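Local coordinates for putative type VI secretion protein (Escherichia coli, PDB 6SK0), which forms the trimeric VgrG spike at the tip of the type VI secretion apparatus, loads and inhibits a phospholipase effector, and probably helps puncture target cells, at residues A[503-508]-A[512-517]; A[589-594]-A[606-611]. One frame throughout, in Å; residues are numbered along the deposited sequence.

Contact 1: A[503-508]-A[512-517]; sequences KLRMED and EEHIKL
Arg505, His514 and Lys516 bury the most surface where strand 503-507 runs antiparallel to 514-517. Arg505 and Lys516 form a hydrogen-bonded pair, each backbone N donating to the other's O at 2.7 Å. The Arg505 chain leaves with CG trans to the backbone N (chi1 -175°) and bends about CG-CD, which sets the guanidinium with its edge to His514 and one face to Lys516. CD of Lys516 lies over that face, toward its rim, 3.6 Å from Arg505 NH1; Lys516 NZ and Arg505 NH2 are like charges 4.0 Å apart, so the methylenes probably make the favourable contact. CE1 of His514 is 3.1 Å from Arg505 NE, the planes 72° apart. Glu507 CB sits over the His514 ring, a CH-pi contact, while its carboxylate turns away to Arg493 (salt bridge) and Thr492 (hydrogen bond). The opposite face carries apolar Leu504, Met506, Ile515 and Leu517, suited to burial at the trimer interface: Met506 packs on Thr498 and Ile515 on Ser518 of the second subunit, Leu504 on Met506 of the third. Strands 503-507 and 514-519 form a beta hairpin within an antiparallel sheet, flanked by 493-497 beside 503-507 and 525-529 beside 514-519.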
loop_
_atom_site.group_PDB
_atom_site.type_symbol
_atom_site.label_atom_id
_atom_site.label_comp_id
_atom_site.label_asym_id
_atom_site.label_seq_id
_atom_site.Cartn_x
_atom_site.Cartn_y
_atom_site.Cartn_z
ATOM N N LYS A 503 27.085 11.333 29.879
ATOM C CA LYS A 503 27.117 12.778 29.985
ATOM C C LYS A 503 25.740 13.357 29.729
ATOM O O LYS A 503 24.958 12.836 28.933
ATOM C CB LYS A 503 28.138 13.392 29.023
ATOM C CG LYS A 503 27.935 13.012 27.587
ATOM C CD LYS A 503 28.900 13.750 26.687
ATOM C CE LYS A 503 30.333 13.516 27.111
ATOM N NZ LYS A 503 31.274 14.270 26.246
ATOM N N LEU A 504 25.452 14.429 30.447
ATOM C CA LEU A 504 24.378 15.351 30.120
ATOM C C LEU A 504 25.059 16.690 29.880
ATOM O O LEU A 504 25.498 17.352 30.823
ATOM C CB LEU A 504 23.337 15.424 31.226
ATOM C CG LEU A 504 22.368 16.597 31.118
ATOM C CD1 LEU A 504 21.630 16.569 29.799
ATOM C CD2 LEU A 504 21.398 16.590 32.272
ATOM N N ARG A 505 25.179 17.069 28.619
ATOM C CA ARG A 505 25.853 18.297 28.233
ATOM C C ARG A 505 24.824 19.322 27.794
ATOM O O ARG A 505 23.933 19.014 26.999
ATOM C CB ARG A 505 26.860 18.037 27.113
ATOM C CG ARG A 505 27.686 19.244 26.748
ATOM C CD ARG A 505 28.763 18.889 25.746
ATOM N NE ARG A 505 28.241 18.809 24.388
ATOM C CZ ARG A 505 28.685 17.963 23.469
ATOM N NH1 ARG A 505 28.155 17.961 22.256
ATOM N NH2 ARG A 505 29.662 17.121 23.763
ATOM N N MET A 506 24.948 20.533 28.321
ATOM C CA MET A 506 24.117 21.660 27.924
ATOM C C MET A 506 25.024 22.740 27.362
ATOM O O MET A 506 25.875 23.275 28.077
ATOM C CB MET A 506 23.301 22.184 29.103
ATOM C CG MET A 506 22.247 21.216 29.580
ATOM S SD MET A 506 21.112 21.922 30.778
ATOM C CE MET A 506 19.955 20.577 30.990
ATOM N N GLU A 507 24.857 23.040 26.084
ATOM C CA GLU A 507 25.637 24.063 25.408
ATOM C C GLU A 507 24.861 25.371 25.437
ATOM O O GLU A 507 23.741 25.442 24.928
ATOM C CB GLU A 507 25.946 23.643 23.975
ATOM C CG GLU A 507 26.474 24.751 23.104
ATOM C CD GLU A 507 27.835 25.236 23.549
ATOM O OE1 GLU A 507 28.843 24.571 23.243
ATOM O OE2 GLU A 507 27.900 26.290 24.205
ATOM N N ASP A 508 25.461 26.402 26.017
ATOM C CA ASP A 508 24.795 27.676 26.236
ATOM C C ASP A 508 25.059 28.709 25.157
ATOM O O ASP A 508 24.455 29.782 25.203
ATOM C CB ASP A 508 25.216 28.268 27.575
ATOM C CG ASP A 508 24.534 27.616 28.727
ATOM O OD1 ASP A 508 23.955 28.366 29.534
ATOM O OD2 ASP A 508 24.554 26.371 28.816
ATOM N N GLU A 512 23.187 28.722 19.279
ATOM C CA GLU A 512 23.651 27.368 19.004
ATOM C C GLU A 512 23.516 26.484 20.232
ATOM O O GLU A 512 24.380 25.648 20.497
ATOM C CB GLU A 512 25.097 27.361 18.514
ATOM C CG GLU A 512 25.330 28.217 17.293
ATOM C CD GLU A 512 26.757 28.169 16.813
ATOM O OE1 GLU A 512 27.060 28.819 15.792
ATOM O OE2 GLU A 512 27.578 27.481 17.449
ATOM N N GLU A 513 22.443 26.660 20.986
ATOM C CA GLU A 513 22.240 25.885 22.196
ATOM C C GLU A 513 21.939 24.436 21.852
ATOM O O GLU A 513 21.303 24.137 20.842
ATOM C CB GLU A 513 21.099 26.477 23.017
ATOM C CG GLU A 513 21.190 27.976 23.222
ATOM C CD GLU A 513 20.571 28.771 22.084
ATOM O OE1 GLU A 513 20.311 28.189 21.013
ATOM O OE2 GLU A 513 20.349 29.980 22.257
ATOM N N HIS A 514 22.414 23.528 22.692
ATOM C CA HIS A 514 22.038 22.139 22.526
ATOM C C HIS A 514 22.128 21.424 23.860
ATOM O O HIS A 514 22.799 21.869 24.791
ATOM C CB HIS A 514 22.887 21.425 21.463
ATOM C CG HIS A 514 24.317 21.216 21.844
ATOM N ND1 HIS A 514 24.705 20.387 22.872
ATOM C CD2 HIS A 514 25.457 21.699 21.302
ATOM C CE1 HIS A 514 26.021 20.388 22.961
ATOM N NE2 HIS A 514 26.502 21.172 22.017
ATOM N N ILE A 515 21.419 20.312 23.930
ATOM C CA ILE A 515 21.477 19.393 25.049
ATOM C C ILE A 515 21.858 18.037 24.492
ATOM O O ILE A 515 21.267 17.578 23.509
ATOM C CB ILE A 515 20.138 19.324 25.802
ATOM C CG1 ILE A 515 19.812 20.684 26.414
ATOM C CG2 ILE A 515 20.175 18.236 26.853
ATOM C CD1 ILE A 515 18.467 20.755 27.029
ATOM N N LYS A 516 22.854 17.412 25.095
ATOM C CA LYS A 516 23.286 16.083 24.699
ATOM C C LYS A 516 23.195 15.166 25.905
ATOM O O LYS A 516 23.805 15.432 26.943
ATOM C CB LYS A 516 24.704 16.109 24.137
ATOM C CG LYS A 516 25.219 14.751 23.756
ATOM C CD LYS A 516 26.665 14.815 23.338
ATOM C CE LYS A 516 26.852 14.242 21.958
ATOM N NZ LYS A 516 28.282 13.962 21.678
ATOM N N LEU A 517 22.416 14.109 25.771
ATOM C CA LEU A 517 22.325 13.041 26.751
ATOM C C LEU A 517 22.895 11.801 26.086
ATOM O O LEU A 517 22.281 11.248 25.171
ATOM C CB LEU A 517 20.882 12.833 27.186
ATOM C CG LEU A 517 20.633 12.035 28.455
ATOM C CD1 LEU A 517 21.365 12.653 29.630
ATOM C CD2 LEU A 517 19.145 11.973 28.710
#

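Contact 2: A[589-594]-A[606-611]; sequences SLARSM and GDISCQ
Ala591 meets Ile608 where helix 578-600 passes the first turn of helix 608-618. Its methyl points toward the other segment and lies 3.8 Å from CD1 of Ile608; being so small, it lets the isoleucine tip come down onto the helix backbone, with Ile608 CD1 3.5 Å from Ala591 O. Next along, Arg592 contributes aliphatic chain rather than charge: its CG touches CG2 of Ile608 at 3.7 Å, and the two side chains cross at about a right angle. A branched isoleucine suits this place because its branches reach different partners, CG2 chiefly Arg592 and CD1, carried by a CG1 beside the backbone N (chi1 -68°), chiefly the methyl and carbonyl of Ala591. The guanidinium of Arg592 finds its partner further on, NH1 hydrogen-bonded to Gln612 OE1. Within the helix, Ser593 OG donates to Leu590 O at 3.0 Å. On the other segment Asp607 is the N-cap, its OD2 accepting a weak bond from Cys610 N. This is apolar packing between consecutive helices joined by a short loop. Both lie against strand 651-655, whose Met654 touches Ala591 and Gln611; Gln611 is also hydrogen-bonded to Arg643 and Leu642 of the third subunit.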
loop_
_atom_site.group_PDB
_atom_site.type_symbol
_atom_site.label_atom_id
_atom_site.label_comp_id
_atom_site.label_asym_id
_atom_site.label_seq_id
_atom_site.Cartn_x
_atom_site.Cartn_y
_atom_site.Cartn_z
ATOM N N SER A 589 -13.914 10.476 3.561
ATOM C CA SER A 589 -15.017 10.958 2.742
ATOM C C SER A 589 -14.837 10.542 1.288
ATOM O O SER A 589 -15.810 10.207 0.605
ATOM C CB SER A 589 -15.157 12.472 2.879
ATOM O OG SER A 589 -14.146 13.159 2.179
ATOM N N LEU A 590 -13.594 10.525 0.805
ATOM C CA LEU A 590 -13.338 9.995 -0.527
ATOM C C LEU A 590 -13.732 8.527 -0.613
ATOM O O LEU A 590 -14.407 8.111 -1.559
ATOM C CB LEU A 590 -11.870 10.181 -0.898
ATOM C CG LEU A 590 -11.508 9.717 -2.308
ATOM C CD1 LEU A 590 -12.252 10.522 -3.359
ATOM C CD2 LEU A 590 -10.007 9.762 -2.547
ATOM N N ALA A 591 -13.331 7.732 0.380
ATOM C CA ALA A 591 -13.692 6.321 0.390
ATOM C C ALA A 591 -15.203 6.132 0.436
ATOM O O ALA A 591 -15.741 5.241 -0.223
ATOM C CB ALA A 591 -13.031 5.616 1.570
ATOM N N ARG A 592 -15.908 6.973 1.191
ATOM C CA ARG A 592 -17.352 6.817 1.308
ATOM C C ARG A 592 -18.058 7.175 0.007
ATOM O O ARG A 592 -18.965 6.458 -0.435
ATOM C CB ARG A 592 -17.879 7.663 2.461
ATOM C CG ARG A 592 -17.601 7.067 3.825
ATOM C CD ARG A 592 -17.868 8.063 4.927
ATOM N NE ARG A 592 -19.250 8.523 4.898
ATOM C CZ ARG A 592 -20.180 8.149 5.767
ATOM N NH1 ARG A 592 -19.878 7.314 6.742
ATOM N NH2 ARG A 592 -21.412 8.615 5.659
ATOM N N SER A 593 -17.655 8.276 -0.624
ATOM C CA SER A 593 -18.251 8.632 -1.903
ATOM C C SER A 593 -17.955 7.571 -2.955
ATOM O O SER A 593 -18.825 7.222 -3.762
ATOM C CB SER A 593 -17.766 10.013 -2.339
ATOM O OG SER A 593 -16.416 9.988 -2.748
ATOM N N MET A 594 -16.753 7.000 -2.927
ATOM C CA MET A 594 -16.434 5.946 -3.877
ATOM C C MET A 594 -17.197 4.669 -3.573
ATOM O O MET A 594 -17.514 3.905 -4.483
ATOM C CB MET A 594 -14.937 5.681 -3.888
ATOM C CG MET A 594 -14.170 6.813 -4.487
ATOM S SD MET A 594 -14.857 7.419 -6.016
ATOM C CE MET A 594 -13.345 7.567 -6.944
ATOM N N GLY A 606 -16.355 -1.354 -0.826
ATOM C CA GLY A 606 -15.265 -1.423 0.114
ATOM C C GLY A 606 -15.745 -1.532 1.549
ATOM O O GLY A 606 -16.935 -1.464 1.845
ATOM N N ASP A 607 -14.787 -1.712 2.455
ATOM C CA ASP A 607 -15.068 -1.832 3.887
ATOM C C ASP A 607 -14.984 -0.444 4.516
ATOM O O ASP A 607 -13.950 -0.010 5.024
ATOM C CB ASP A 607 -14.096 -2.814 4.530
ATOM C CG ASP A 607 -14.420 -3.113 5.984
ATOM O OD1 ASP A 607 -13.641 -3.860 6.615
ATOM O OD2 ASP A 607 -15.433 -2.609 6.506
ATOM N N ILE A 608 -16.109 0.267 4.481
ATOM C CA ILE A 608 -16.133 1.599 5.066
ATOM C C ILE A 608 -16.117 1.520 6.584
ATOM O O ILE A 608 -15.538 2.383 7.242
ATOM C CB ILE A 608 -17.349 2.391 4.553
ATOM C CG1 ILE A 608 -17.189 2.704 3.067
ATOM C CG2 ILE A 608 -17.536 3.672 5.338
ATOM C CD1 ILE A 608 -15.892 3.393 2.726
ATOM N N SER A 609 -16.715 0.478 7.156
ATOM C CA SER A 609 -16.904 0.409 8.601
ATOM C C SER A 609 -15.577 0.485 9.350
ATOM O O SER A 609 -15.422 1.284 10.278
ATOM C CB SER A 609 -17.649 -0.872 8.957
ATOM O OG SER A 609 -17.601 -1.115 10.343
ATOM N N CYS A 610 -14.614 -0.347 8.966
ATOM C CA CYS A 610 -13.343 -0.363 9.676
ATOM C C CYS A 610 -12.555 0.920 9.455
ATOM O O CYS A 610 -11.829 1.348 10.345
ATOM C CB CYS A 610 -12.525 -1.584 9.264
ATOM S SG CYS A 610 -11.580 -1.353 7.769
ATOM N N GLN A 611 -12.717 1.572 8.305
ATOM C CA GLN A 611 -12.030 2.840 8.081
ATOM C C GLN A 611 -12.663 3.971 8.886
ATOM O O GLN A 611 -11.959 4.846 9.392
ATOM C CB GLN A 611 -12.013 3.169 6.590
ATOM C CG GLN A 611 -11.163 2.217 5.757
ATOM C CD GLN A 611 -9.709 2.170 6.198
ATOM O OE1 GLN A 611 -9.144 3.170 6.619
ATOM N NE2 GLN A 611 -9.102 1.001 6.098
#

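In the fold
Contact 1 comes first along the chain and closes before contact 2 opens; their centres are about 48 Å apart and their nearest atoms about 37 Å, so they do not touch. They share no sheet or helix. The hairpin of 503-508 and 512-517 belongs to the antiparallel sheet near the start of the modelled chain, whereas 589-594 and 606-611 pair two helices beside the run of short strands that follows. The centre of contact 1 lies about 41 Å from the chain's centre, that of contact 2 about 14 Å. Both touch the second and third subunits, so these distant levels of the elongated spike are each tied into the trimer.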